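Local coordinates for protein cytochrome C2 (Paracoccus denitrificans, PDB 1COT) that binds heme c covalently and probably carries electrons as a soluble c-type cytochrome of the bacterial respiratory chain, at residues P37-V42 against A113-N118; R45-E50 against P67-T72; E57-V62 against P85-M90. All blocks are in the same frame, centred on the assembly; numbering follows the deposited sequence.

Contact 1 of 3, residues P37-V42 against A113-N118. With HEC (heme c), chain B.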
loop_
_atom_site.group_PDB
_atom_site.type_symbol
_atom_site.label_atom_id
_atom_site.label_comp_id
_atom_site.label_asym_id
_atom_site.label_seq_id
_atom_site.Cartn_x
_atom_site.Cartn_y
_atom_site.Cartn_z
ATOM N N PRO A 37 -1.712 -7.587 -1.020
ATOM C CA PRO A 37 -2.554 -7.581 0.171
ATOM C C PRO A 37 -3.803 -6.727 0.028
ATOM O O PRO A 37 -3.871 -5.816 -0.807
ATOM C CB PRO A 37 -1.720 -6.907 1.276
ATOM C CG PRO A 37 -0.333 -6.631 0.713
ATOM C CD PRO A 37 -0.358 -7.027 -0.754
ATOM N N ASN A 38 -4.799 -7.016 0.872
ATOM C CA ASN A 38 -6.044 -6.270 0.899
ATOM C C ASN A 38 -5.660 -4.863 1.369
ATOM O O ASN A 38 -4.908 -4.720 2.334
ATOM C CB ASN A 38 -6.938 -6.952 1.943
ATOM C CG ASN A 38 -8.286 -6.310 2.136
ATOM O OD1 ASN A 38 -8.630 -5.284 1.533
ATOM N ND2 ASN A 38 -9.064 -6.936 3.005
ATOM N N LEU A 39 -6.161 -3.826 0.695
ATOM C CA LEU A 39 -5.863 -2.439 1.032
ATOM C C LEU A 39 -6.857 -1.751 1.941
ATOM O O LEU A 39 -6.656 -0.594 2.302
ATOM C CB LEU A 39 -5.403 -1.591 -0.173
ATOM C CG LEU A 39 -4.178 -2.196 -0.869
ATOM C CD1 LEU A 39 -3.839 -1.392 -2.123
ATOM C CD2 LEU A 39 -2.985 -2.205 0.078
ATOM N N TYR A 40 -7.916 -2.459 2.316
ATOM C CA TYR A 40 -8.876 -1.842 3.206
ATOM C C TYR A 40 -8.090 -1.556 4.480
ATOM O O TYR A 40 -7.322 -2.398 4.946
ATOM C CB TYR A 40 -9.958 -2.861 3.598
ATOM C CG TYR A 40 -10.794 -2.266 4.701
ATOM C CD1 TYR A 40 -10.467 -2.407 6.053
ATOM C CD2 TYR A 40 -11.939 -1.538 4.382
ATOM C CE1 TYR A 40 -11.195 -1.842 7.099
ATOM C CE2 TYR A 40 -12.692 -0.975 5.407
ATOM C CZ TYR A 40 -12.336 -1.125 6.746
ATOM O OH TYR A 40 -13.111 -0.557 7.726
ATOM N N GLY A 41 -8.297 -0.356 5.027
ATOM C CA GLY A 41 -7.649 0.091 6.245
ATOM C C GLY A 41 -6.134 0.169 6.170
ATOM O O GLY A 41 -5.462 0.077 7.201
ATOM N N VAL A 42 -5.567 0.344 4.974
ATOM C CA VAL A 42 -4.108 0.413 4.879
ATOM C C VAL A 42 -3.523 1.641 5.550
ATOM O O VAL A 42 -2.436 1.595 6.123
ATOM C CB VAL A 42 -3.549 0.230 3.460
ATOM C CG1 VAL A 42 -3.986 1.388 2.557
ATOM C CG2 VAL A 42 -2.039 0.081 3.460
ATOM N N ALA A 113 -5.694 9.170 -1.324
ATOM C CA ALA A 113 -6.883 9.743 -0.709
ATOM C C ALA A 113 -8.010 8.709 -0.681
ATOM O O ALA A 113 -8.777 8.606 0.272
ATOM C CB ALA A 113 -7.327 10.993 -1.462
ATOM N N PHE A 114 -8.115 7.932 -1.741
ATOM C CA PHE A 114 -9.134 6.924 -1.817
ATOM C C PHE A 114 -8.822 5.815 -0.829
ATOM O O PHE A 114 -9.727 5.252 -0.226
ATOM C CB PHE A 114 -9.099 6.354 -3.221
ATOM C CG PHE A 114 -10.069 5.242 -3.425
ATOM C CD1 PHE A 114 -11.442 5.484 -3.371
ATOM C CD2 PHE A 114 -9.569 3.981 -3.727
ATOM C CE1 PHE A 114 -12.359 4.455 -3.603
ATOM C CE2 PHE A 114 -10.475 2.949 -3.974
ATOM C CZ PHE A 114 -11.845 3.197 -3.904
ATOM N N LEU A 115 -7.538 5.473 -0.676
ATOM C CA LEU A 115 -7.194 4.435 0.273
ATOM C C LEU A 115 -7.576 4.931 1.662
ATOM O O LEU A 115 -8.038 4.165 2.504
ATOM C CB LEU A 115 -5.687 4.165 0.240
ATOM C CG LEU A 115 -5.279 3.522 -1.074
ATOM C CD1 LEU A 115 -3.773 3.310 -1.064
ATOM C CD2 LEU A 115 -5.978 2.174 -1.235
ATOM N N ALA A 116 -7.390 6.222 1.893
ATOM C CA ALA A 116 -7.720 6.811 3.166
ATOM C C ALA A 116 -9.222 6.776 3.431
ATOM O O ALA A 116 -9.691 6.541 4.540
ATOM C CB ALA A 116 -7.214 8.239 3.216
ATOM N N GLN A 117 -9.994 6.999 2.388
ATOM C CA GLN A 117 -11.422 6.972 2.527
ATOM C C GLN A 117 -11.840 5.580 2.995
ATOM O O GLN A 117 -12.800 5.391 3.735
ATOM C CB GLN A 117 -12.014 7.310 1.147
ATOM C CG GLN A 117 -13.510 6.968 1.007
ATOM C CD GLN A 117 -14.083 7.404 -0.325
ATOM O OE1 GLN A 117 -14.186 8.609 -0.608
ATOM N NE2 GLN A 117 -14.479 6.431 -1.144
ATOM N N ASN A 118 -11.081 4.591 2.533
ATOM C CA ASN A 118 -11.320 3.199 2.858
ATOM C C ASN A 118 -10.512 2.706 4.068
ATOM O O ASN A 118 -10.303 1.504 4.227
ATOM C CB ASN A 118 -11.152 2.306 1.619
ATOM C CG ASN A 118 -12.262 2.606 0.635
ATOM O OD1 ASN A 118 -13.422 2.228 0.870
ATOM N ND2 ASN A 118 -11.938 3.307 -0.446
HETATM FE FE HEC B . 0.677 -3.033 -4.571
HETATM C CHA HEC B . 2.023 -4.178 -1.712
HETATM C CHB HEC B . -0.230 -0.183 -3.035
HETATM C CHC HEC B . -0.676 -1.875 -7.463
HETATM C CHD HEC B . 1.448 -5.933 -6.133
HETATM N NA HEC B . 0.862 -2.301 -2.754
HETATM C C1A HEC B . 1.460 -2.957 -1.685
HETATM C C2A HEC B . 1.392 -2.112 -0.514
HETATM C C3A HEC B . 0.760 -0.976 -0.862
HETATM C C4A HEC B . 0.432 -1.102 -2.247
HETATM C CMA HEC B . 0.447 0.224 0.000
HETATM C CAA HEC B . 1.945 -2.473 0.837
HETATM C CBA HEC B . 0.834 -3.137 1.666
HETATM C CGA HEC B . 1.175 -3.484 3.118
HETATM O O1A HEC B . 0.417 -4.312 3.543
HETATM O O2A HEC B . 2.065 -3.012 3.782
HETATM N NB HEC B . -0.232 -1.389 -5.157
HETATM C C1B HEC B . -0.558 -0.356 -4.334
HETATM C C2B HEC B . -1.258 0.623 -5.106
HETATM C C3B HEC B . -1.361 0.142 -6.334
HETATM C C4B HEC B . -0.718 -1.100 -6.363
HETATM C CMB HEC B . -1.734 1.969 -4.526
HETATM C CAB HEC B . -1.908 0.857 -7.503
HETATM C CBB HEC B . -1.379 2.195 -7.934
HETATM N NC HEC B . 0.450 -3.706 -6.388
HETATM C C1C HEC B . -0.145 -3.114 -7.470
HETATM C C2C HEC B . -0.126 -4.000 -8.615
HETATM C C3C HEC B . 0.465 -5.150 -8.221
HETATM C C4C HEC B . 0.803 -4.968 -6.844
HETATM C CMC HEC B . -0.679 -3.661 -9.994
HETATM C CAC HEC B . 0.731 -6.412 -8.997
HETATM C CBC HEC B . 1.061 -6.561 -10.448
HETATM N ND HEC B . 1.595 -4.714 -4.043
HETATM C C1D HEC B . 1.801 -5.809 -4.842
HETATM C C2D HEC B . 2.477 -6.834 -4.069
HETATM C C3D HEC B . 2.607 -6.320 -2.831
HETATM C C4D HEC B . 2.080 -5.004 -2.817
HETATM C CMD HEC B . 2.927 -8.185 -4.579
HETATM C CAD HEC B . 3.329 -6.942 -1.699
HETATM C CBD HEC B . 4.750 -6.309 -1.827
HETATM C CGD HEC B . 5.875 -6.984 -1.138
HETATM O O1D HEC B . 5.754 -7.922 -0.387
HETATM O O2D HEC B . 7.005 -6.485 -1.375
#
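The backbone carbonyl oxygen of Asn-118 lies over one face of the Tyr-40 ring. It sits 3.4 Å above the ring plane, offset toward the rim, and comes closest to CD2. Tyr-40 has CG anti to the backbone N (chi1 170°), and this turn brings the ring under that oxygen although CB points away from the helix. The Phe-114 ring takes the amide of Asn-118 similarly, with ND2 over one face near the rim. The same ND2 donates to Phe-114 O at 3.0 Å, a bent bond. Asn-118 N reaches Phe-114 O from the opposite face of its carbonyl plane, so two N-H groups hold that oxygen.

One hydrogen bond joins the segments. Gly-41 N donates to Asn-118 O at 2.9 Å, nearly straight at 163°. Gly-41 lies in the type II turn from Leu-39 to Val-42, and its positive phi suits glycine. An Asx turn overlaps the start of this turn: Asn-38 OD1 accepts from Tyr-40 N. The rest is apolar. Leu-115 CD2 meets Leu-39 CB at 4.0 Å, and Leu-115 CB meets Val-42 CG1.

The loop also faces the heme. Pro-37 CD lies 3.7 Å from HEC C3D, and Pro-37 O accepts from His-19 ND1, His-19 being an axial ligand of the iron. Replacing Pro-37 by glycine would probably open a gap over the face of the porphyrin at pyrrole D and free the backbone that holds this carbonyl toward His-19. Leu-39 CD1 reaches HEC CHB at 3.9 Å.

The loop is held by one backbone bond to Asn-118, just past the end of helix 108-117, and by an apolar patch around Leu-115. The bond to Pro-37 O is likely to fix the imidazole's rotation and make it more electron-donating to iron.

Contact 2 of 3, residues R45-E50 against P67-T72; sequences RKIASE and PDLTWT. With HEC (heme c), chain B.
Ile-47 lays its CD1 methyl over the face of the Trp-71 indole, and the two side chains cross at about a right angle. CD1 is 3.4 Å from the centroid of the five-membered ring and 17° off the ring normal, a CH-pi contact. Ile-47 has CG1 anti to the carbonyl carbon (chi1 -51°), and the second torsion, -65°, bends CD1 over the indole. Leu-69 crosses Ile-47 obliquely, with Leu-69 CG 3.6 Å from Ile-47 CG1.

The backbones run alongside in a single bridge between Lys-46 and Thr-70. Trp-71 N donates to Arg-45 O at 2.9 Å, and Ile-47 N to Leu-69 O at 3.2 Å. Both bonds are nearly straight. Lys-46 extends past Leu-69 and bends at its last torsion. Its NZ donates to a water that in turn donates to Leu-69 O.

Polar groups of both segments meet on one heme propionate. Trp-71 NE1 donates in the indole plane to HEC O2A at 2.8 Å. Ala-48 N donates to the same oxygen at 3.0 Å. Arg-45 NH2 reaches the other oxygen, HEC O1A, also at 3.0 Å, with the carboxylate at the guanidinium edge. Arg-45 NH1 is held by Asn-38 O. The positive charge and the two N-H donors would probably favour the ionised propionate.

The indole also meets the rings of Tyr-79 and Trp-86. An inner propionate is gripped here by a tryptophan, an arginine and a loop N-H, as in class I cytochromes c, where such donors hold a buried propionate inside the protein.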
loop_
_atom_site.group_PDB
_atom_site.type_symbol
_atom_site.label_atom_id
_atom_site.label_comp_id
_atom_site.label_asym_id
_atom_site.label_seq_id
_atom_site.Cartn_x
_atom_site.Cartn_y
_atom_site.Cartn_z
ATOM N N ARG A 45 -2.207 1.433 9.137
ATOM C CA ARG A 45 -1.878 0.047 9.437
ATOM C C ARG A 45 -0.370 -0.171 9.482
ATOM O O ARG A 45 0.363 0.430 8.701
ATOM C CB ARG A 45 -2.461 -0.771 8.309
ATOM C CG ARG A 45 -2.226 -2.250 8.390
ATOM C CD ARG A 45 -3.148 -2.913 7.379
ATOM N NE ARG A 45 -2.484 -3.262 6.134
ATOM C CZ ARG A 45 -3.160 -3.559 5.022
ATOM N NH1 ARG A 45 -4.492 -3.549 4.986
ATOM N NH2 ARG A 45 -2.483 -3.876 3.926
ATOM N N LYS A 46 0.104 -1.052 10.370
ATOM C CA LYS A 46 1.528 -1.342 10.451
ATOM C C LYS A 46 1.998 -1.907 9.114
ATOM O O LYS A 46 1.300 -2.695 8.478
ATOM C CB LYS A 46 1.773 -2.420 11.503
ATOM C CG LYS A 46 3.238 -2.666 11.823
ATOM C CD LYS A 46 3.465 -3.742 12.885
ATOM C CE LYS A 46 4.880 -3.780 13.418
ATOM N NZ LYS A 46 5.867 -4.041 12.361
ATOM N N ILE A 47 3.175 -1.497 8.665
ATOM C CA ILE A 47 3.708 -1.989 7.398
ATOM C C ILE A 47 3.757 -3.512 7.375
ATOM O O ILE A 47 4.087 -4.118 8.394
ATOM C CB ILE A 47 5.174 -1.548 7.295
ATOM C CG1 ILE A 47 5.343 -0.054 7.559
ATOM C CG2 ILE A 47 5.794 -1.953 5.967
ATOM C CD1 ILE A 47 4.664 0.829 6.513
ATOM N N ALA A 48 3.467 -4.112 6.218
ATOM C CA ALA A 48 3.503 -5.558 6.009
ATOM C C ALA A 48 2.880 -6.305 7.167
ATOM O O ALA A 48 3.516 -7.178 7.758
ATOM C CB ALA A 48 4.947 -6.010 5.822
ATOM N N SER A 49 1.640 -5.966 7.493
ATOM C CA SER A 49 1.012 -6.643 8.610
ATOM C C SER A 49 -0.209 -7.454 8.232
ATOM O O SER A 49 -0.890 -7.967 9.123
ATOM C CB SER A 49 0.735 -5.712 9.777
ATOM O OG SER A 49 -0.221 -4.752 9.387
ATOM N N GLU A 50 -0.504 -7.583 6.927
ATOM C CA GLU A 50 -1.665 -8.362 6.496
ATOM C C GLU A 50 -1.433 -9.830 6.844
ATOM O O GLU A 50 -0.414 -10.437 6.514
ATOM C CB GLU A 50 -2.163 -8.183 5.044
ATOM C CG GLU A 50 -2.853 -9.441 4.470
ATOM C CD GLU A 50 -3.837 -9.184 3.358
ATOM O OE1 GLU A 50 -4.424 -8.022 3.486
ATOM O OE2 GLU A 50 -4.066 -9.960 2.446
ATOM N N PRO A 67 9.691 -0.920 13.812
ATOM C CA PRO A 67 8.522 -1.524 14.392
ATOM C C PRO A 67 7.306 -0.668 14.614
ATOM O O PRO A 67 6.171 -1.141 14.605
ATOM C CB PRO A 67 8.966 -2.214 15.675
ATOM C CG PRO A 67 10.434 -1.870 15.876
ATOM C CD PRO A 67 10.856 -0.965 14.736
ATOM N N ASP A 68 7.568 0.589 14.815
ATOM C CA ASP A 68 6.469 1.459 15.043
ATOM C C ASP A 68 5.947 2.075 13.756
ATOM O O ASP A 68 5.037 2.903 13.782
ATOM C CB ASP A 68 6.970 2.583 15.954
ATOM C CG ASP A 68 8.220 3.246 15.438
ATOM O OD1 ASP A 68 8.938 2.786 14.575
ATOM O OD2 ASP A 68 8.447 4.390 16.029
ATOM N N LEU A 69 6.511 1.692 12.626
ATOM C CA LEU A 69 6.068 2.258 11.375
ATOM C C LEU A 69 4.748 1.726 10.866
ATOM O O LEU A 69 4.530 0.528 10.694
ATOM C CB LEU A 69 7.145 2.092 10.287
ATOM C CG LEU A 69 6.858 2.883 9.011
ATOM C CD1 LEU A 69 6.738 4.369 9.352
ATOM C CD2 LEU A 69 7.994 2.670 8.030
ATOM N N THR A 70 3.867 2.679 10.634
ATOM C CA THR A 70 2.551 2.409 10.113
ATOM C C THR A 70 2.459 3.268 8.875
ATOM O O THR A 70 3.131 4.286 8.774
ATOM C CB THR A 70 1.420 2.728 11.102
ATOM O OG1 THR A 70 1.423 4.116 11.377
ATOM C CG2 THR A 70 1.609 1.918 12.380
ATOM N N TRP A 71 1.648 2.864 7.934
ATOM C CA TRP A 71 1.554 3.671 6.745
ATOM C C TRP A 71 0.843 4.995 6.908
ATOM O O TRP A 71 -0.290 5.062 7.384
ATOM C CB TRP A 71 0.664 2.929 5.747
ATOM C CG TRP A 71 1.357 1.808 5.073
ATOM C CD1 TRP A 71 1.003 0.505 5.151
ATOM C CD2 TRP A 71 2.486 1.899 4.205
ATOM N NE1 TRP A 71 1.847 -0.246 4.372
ATOM C CE2 TRP A 71 2.768 0.586 3.784
ATOM C CE3 TRP A 71 3.266 2.969 3.753
ATOM C CZ2 TRP A 71 3.838 0.328 2.916
ATOM C CZ3 TRP A 71 4.325 2.706 2.905
ATOM C CH2 TRP A 71 4.600 1.398 2.489
ATOM N N THR A 72 1.503 6.060 6.494
ATOM C CA THR A 72 0.933 7.388 6.540
ATOM C C THR A 72 0.635 7.725 5.090
ATOM O O THR A 72 1.193 7.085 4.198
ATOM C CB THR A 72 1.918 8.444 7.067
ATOM O OG1 THR A 72 3.058 8.480 6.232
ATOM C CG2 THR A 72 2.305 8.095 8.494
HETATM FE FE HEC B . 0.677 -3.033 -4.571
HETATM C CHA HEC B . 2.023 -4.178 -1.712
HETATM C CHB HEC B . -0.230 -0.183 -3.035
HETATM C CHC HEC B . -0.676 -1.875 -7.463
HETATM C CHD HEC B . 1.448 -5.933 -6.133
HETATM N NA HEC B . 0.862 -2.301 -2.754
HETATM C C1A HEC B . 1.460 -2.957 -1.685
HETATM C C2A HEC B . 1.392 -2.112 -0.514
HETATM C C3A HEC B . 0.760 -0.976 -0.862
HETATM C C4A HEC B . 0.432 -1.102 -2.247
HETATM C CMA HEC B . 0.447 0.224 0.000
HETATM C CAA HEC B . 1.945 -2.473 0.837
HETATM C CBA HEC B . 0.834 -3.137 1.666
HETATM C CGA HEC B . 1.175 -3.484 3.118
HETATM O O1A HEC B . 0.417 -4.312 3.543
HETATM O O2A HEC B . 2.065 -3.012 3.782
HETATM N NB HEC B . -0.232 -1.389 -5.157
HETATM C C1B HEC B . -0.558 -0.356 -4.334
HETATM C C2B HEC B . -1.258 0.623 -5.106
HETATM C C3B HEC B . -1.361 0.142 -6.334
HETATM C C4B HEC B . -0.718 -1.100 -6.363
HETATM C CMB HEC B . -1.734 1.969 -4.526
HETATM C CAB HEC B . -1.908 0.857 -7.503
HETATM C CBB HEC B . -1.379 2.195 -7.934
HETATM N NC HEC B . 0.450 -3.706 -6.388
HETATM C C1C HEC B . -0.145 -3.114 -7.470
HETATM C C2C HEC B . -0.126 -4.000 -8.615
HETATM C C3C HEC B . 0.465 -5.150 -8.221
HETATM C C4C HEC B . 0.803 -4.968 -6.844
HETATM C CMC HEC B . -0.679 -3.661 -9.994
HETATM C CAC HEC B . 0.731 -6.412 -8.997
HETATM C CBC HEC B . 1.061 -6.561 -10.448
HETATM N ND HEC B . 1.595 -4.714 -4.043
HETATM C C1D HEC B . 1.801 -5.809 -4.842
HETATM C C2D HEC B . 2.477 -6.834 -4.069
HETATM C C3D HEC B . 2.607 -6.320 -2.831
HETATM C C4D HEC B . 2.080 -5.004 -2.817
HETATM C CMD HEC B . 2.927 -8.185 -4.579
HETATM C CAD HEC B . 3.329 -6.942 -1.699
HETATM C CBD HEC B . 4.750 -6.309 -1.827
HETATM C CGD HEC B . 5.875 -6.984 -1.138
HETATM O O1D HEC B . 5.754 -7.922 -0.387
HETATM O O2D HEC B . 7.005 -6.485 -1.375
HETATM O O HOH W 1 6.374 -1.676 11.125
#

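Contact 3 of 3, residues E57-V62 against P85-M90; sequences EGILEV and PWLVKM. With HEC (heme c), chain B.
Val-62 sets its two methyls against three residues of helix 85-90. CG1 is anti to the backbone N (chi1 171°), and CG2 is anti to the carbonyl carbon. This rotamer turns CG2 between Leu-87 CD2 and Met-90 CB, each 3.6 Å away. CG1 comes obliquely upon the six-membered ring of Trp-86, nearest CH2 at 4.1 Å. Val-62 crosses Trp-86 and Leu-87 at about a right angle.

Leu-87 has CG anti to the carbonyl carbon, and chi1 -71° turns the side chain toward helix 57-62. The second torsion sets CD1 anti to CA, and the other branch, CD2, does the touching. Leu-87 CD2 also lies 3.8 Å from Ile-59 N and 3.9 Å from Gly-58 C. A side chain on Gly-58 would probably crowd Leu-87 CD1, which is consistent with glycine where the helices approach. Met-90 is folded back. It is bent at its second and third torsions, and its CG sits over the centre of the Trp-86 ring, on one face. Tyr-79 meets the Trp-86 ring edge-to-face.

The axes of segments 57-62 and 85-90 come within 9.4 Å and cross at 41°. Ile-59 works on two fronts. Its CB touches Leu-87 CD2, while CG2 lies 3.6 Å from HEC O1D of a heme propionate.

No hydrogen bond or salt bridge crosses between the segments. The grip is apolar and depends on shape, with leucine, valine and methionine carbons meshed between the helices. Ile-59 carries this apolar surface to the propionates, so these carbons probably limit water on that side of the carboxylates.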
loop_
_atom_site.group_PDB
_atom_site.type_symbol
_atom_site.label_atom_id
_atom_site.label_comp_id
_atom_site.label_asym_id
_atom_site.label_seq_id
_atom_site.Cartn_x
_atom_site.Cartn_y
_atom_site.Cartn_z
ATOM N N GLU A 57 10.907 -10.012 1.087
ATOM C CA GLU A 57 11.957 -9.813 2.057
ATOM C C GLU A 57 12.258 -8.363 2.414
ATOM O O GLU A 57 12.471 -7.993 3.577
ATOM C CB GLU A 57 13.180 -10.688 1.716
ATOM C CG GLU A 57 12.996 -12.214 2.022
ATOM C CD GLU A 57 12.630 -12.578 3.451
ATOM O OE1 GLU A 57 13.307 -11.923 4.352
ATOM O OE2 GLU A 57 11.784 -13.413 3.720
ATOM N N GLY A 58 12.262 -7.525 1.397
ATOM C CA GLY A 58 12.542 -6.132 1.632
ATOM C C GLY A 58 11.563 -5.432 2.570
ATOM O O GLY A 58 11.973 -4.735 3.505
ATOM N N ILE A 59 10.270 -5.579 2.308
ATOM C CA ILE A 59 9.285 -4.911 3.136
ATOM C C ILE A 59 9.232 -5.487 4.543
ATOM O O ILE A 59 8.972 -4.767 5.513
ATOM C CB ILE A 59 7.951 -4.815 2.398
ATOM C CG1 ILE A 59 7.114 -3.661 2.949
ATOM C CG2 ILE A 59 7.208 -6.145 2.438
ATOM C CD1 ILE A 59 5.814 -3.443 2.185
ATOM N N LEU A 60 9.505 -6.783 4.665
ATOM C CA LEU A 60 9.522 -7.406 5.974
ATOM C C LEU A 60 10.689 -6.813 6.732
ATOM O O LEU A 60 10.618 -6.574 7.937
ATOM C CB LEU A 60 9.684 -8.918 5.845
ATOM C CG LEU A 60 8.394 -9.524 5.323
ATOM C CD1 LEU A 60 8.619 -11.012 5.087
ATOM C CD2 LEU A 60 7.280 -9.291 6.340
ATOM N N GLU A 61 11.783 -6.546 6.024
ATOM C CA GLU A 61 12.933 -5.955 6.689
ATOM C C GLU A 61 12.596 -4.540 7.139
ATOM O O GLU A 61 12.991 -4.113 8.220
ATOM C CB GLU A 61 14.195 -5.935 5.810
ATOM C CG GLU A 61 15.409 -5.341 6.544
ATOM C CD GLU A 61 16.678 -5.598 5.774
ATOM O OE1 GLU A 61 16.585 -6.653 5.005
ATOM O OE2 GLU A 61 17.666 -4.897 5.841
ATOM N N VAL A 62 11.858 -3.788 6.324
ATOM C CA VAL A 62 11.507 -2.448 6.742
ATOM C C VAL A 62 10.689 -2.531 8.042
ATOM O O VAL A 62 10.957 -1.779 8.974
ATOM C CB VAL A 62 10.660 -1.748 5.689
ATOM C CG1 VAL A 62 10.116 -0.433 6.231
ATOM C CG2 VAL A 62 11.461 -1.522 4.411
ATOM N N PRO A 85 13.178 2.093 -4.668
ATOM C CA PRO A 85 14.009 3.056 -3.969
ATOM C C PRO A 85 13.575 3.285 -2.534
ATOM O O PRO A 85 14.380 3.550 -1.639
ATOM C CB PRO A 85 13.893 4.350 -4.771
ATOM C CG PRO A 85 12.978 4.085 -5.962
ATOM C CD PRO A 85 12.623 2.605 -5.945
ATOM N N TRP A 86 12.273 3.189 -2.310
ATOM C CA TRP A 86 11.746 3.384 -0.986
ATOM C C TRP A 86 12.298 2.301 -0.068
ATOM O O TRP A 86 12.757 2.575 1.048
ATOM C CB TRP A 86 10.223 3.332 -1.003
ATOM C CG TRP A 86 9.629 3.809 0.282
ATOM C CD1 TRP A 86 9.450 5.102 0.647
ATOM C CD2 TRP A 86 9.127 3.017 1.373
ATOM N NE1 TRP A 86 8.871 5.164 1.881
ATOM C CE2 TRP A 86 8.652 3.900 2.361
ATOM C CE3 TRP A 86 9.030 1.646 1.597
ATOM C CZ2 TRP A 86 8.099 3.451 3.561
ATOM C CZ3 TRP A 86 8.481 1.202 2.779
ATOM C CH2 TRP A 86 8.016 2.091 3.756
ATOM N N LEU A 87 12.242 1.062 -0.555
ATOM C CA LEU A 87 12.744 -0.073 0.197
ATOM C C LEU A 87 14.254 0.073 0.427
ATOM O O LEU A 87 14.736 -0.202 1.524
ATOM C CB LEU A 87 12.419 -1.403 -0.514
ATOM C CG LEU A 87 10.938 -1.765 -0.483
ATOM C CD1 LEU A 87 10.724 -2.990 -1.367
ATOM C CD2 LEU A 87 10.528 -2.076 0.951
ATOM N N VAL A 88 15.019 0.521 -0.581
ATOM C CA VAL A 88 16.457 0.694 -0.406
ATOM C C VAL A 88 16.699 1.713 0.689
ATOM O O VAL A 88 17.554 1.561 1.568
ATOM C CB VAL A 88 17.145 1.138 -1.689
ATOM C CG1 VAL A 88 18.608 1.444 -1.410
ATOM C CG2 VAL A 88 17.018 0.036 -2.745
ATOM N N LYS A 89 15.926 2.776 0.623
ATOM C CA LYS A 89 16.013 3.834 1.600
ATOM C C LYS A 89 15.772 3.374 3.034
ATOM O O LYS A 89 16.552 3.664 3.942
ATOM C CB LYS A 89 15.042 4.944 1.220
ATOM C CG LYS A 89 14.867 5.952 2.343
ATOM C CD LYS A 89 14.103 7.207 1.948
ATOM C CE LYS A 89 12.589 7.071 1.980
ATOM N NZ LYS A 89 11.945 8.346 2.334
ATOM N N MET A 90 14.672 2.653 3.241
ATOM C CA MET A 90 14.255 2.156 4.551
ATOM C C MET A 90 15.024 0.983 5.142
ATOM O O MET A 90 14.917 0.693 6.336
ATOM C CB MET A 90 12.747 1.835 4.530
ATOM C CG MET A 90 11.901 3.016 4.087
ATOM S SD MET A 90 12.037 4.416 5.220
ATOM C CE MET A 90 11.611 3.635 6.799
HETATM FE FE HEC B . 0.677 -3.033 -4.571
HETATM C CHA HEC B . 2.023 -4.178 -1.712
HETATM C CHB HEC B . -0.230 -0.183 -3.035
HETATM C CHC HEC B . -0.676 -1.875 -7.463
HETATM C CHD HEC B . 1.448 -5.933 -6.133
HETATM N NA HEC B . 0.862 -2.301 -2.754
HETATM C C1A HEC B . 1.460 -2.957 -1.685
HETATM C C2A HEC B . 1.392 -2.112 -0.514
HETATM C C3A HEC B . 0.760 -0.976 -0.862
HETATM C C4A HEC B . 0.432 -1.102 -2.247
HETATM C CMA HEC B . 0.447 0.224 0.000
HETATM C CAA HEC B . 1.945 -2.473 0.837
HETATM C CBA HEC B . 0.834 -3.137 1.666
HETATM C CGA HEC B . 1.175 -3.484 3.118
HETATM O O1A HEC B . 0.417 -4.312 3.543
HETATM O O2A HEC B . 2.065 -3.012 3.782
HETATM N NB HEC B . -0.232 -1.389 -5.157
HETATM C C1B HEC B . -0.558 -0.356 -4.334
HETATM C C2B HEC B . -1.258 0.623 -5.106
HETATM C C3B HEC B . -1.361 0.142 -6.334
HETATM C C4B HEC B . -0.718 -1.100 -6.363
HETATM C CMB HEC B . -1.734 1.969 -4.526
HETATM C CAB HEC B . -1.908 0.857 -7.503
HETATM C CBB HEC B . -1.379 2.195 -7.934
HETATM N NC HEC B . 0.450 -3.706 -6.388
HETATM C C1C HEC B . -0.145 -3.114 -7.470
HETATM C C2C HEC B . -0.126 -4.000 -8.615
HETATM C C3C HEC B . 0.465 -5.150 -8.221
HETATM C C4C HEC B . 0.803 -4.968 -6.844
HETATM C CMC HEC B . -0.679 -3.661 -9.994
HETATM C CAC HEC B . 0.731 -6.412 -8.997
HETATM C CBC HEC B . 1.061 -6.561 -10.448
HETATM N ND HEC B . 1.595 -4.714 -4.043
HETATM C C1D HEC B . 1.801 -5.809 -4.842
HETATM C C2D HEC B . 2.477 -6.834 -4.069
HETATM C C3D HEC B . 2.607 -6.320 -2.831
HETATM C C4D HEC B . 2.080 -5.004 -2.817
HETATM C CMD HEC B . 2.927 -8.185 -4.579
HETATM C CAD HEC B . 3.329 -6.942 -1.699
HETATM C CBD HEC B . 4.750 -6.309 -1.827
HETATM C CGD HEC B . 5.875 -6.984 -1.138
HETATM O O1D HEC B . 5.754 -7.922 -0.387
HETATM O O2D HEC B . 7.005 -6.485 -1.375
#

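All three contacts touch the heme. Contacts 1 and 2 have centres 13 Å apart and are joined by polar bonds: Asn-38 N to Glu-50 OE1 (2.8 Å) and Asn-38 O to Arg-45 NH1 (2.9 Å). This ties the loop on the His-19 side to the propionate site. Contacts 2 and 3 lie 12 Å apart, centre to centre, and meet by packing, Trp-71 CH2 on Trp-86 CH2 at 3.7 Å and Ile-47 CG2 on Ile-59 CG1 at 3.7 Å. Along the chain their segments alternate. Contacts 1 and 3 sit on opposite sides of the chain's centre, about 20 Å apart between centres, and do not touch. Contact 2 therefore bridges them.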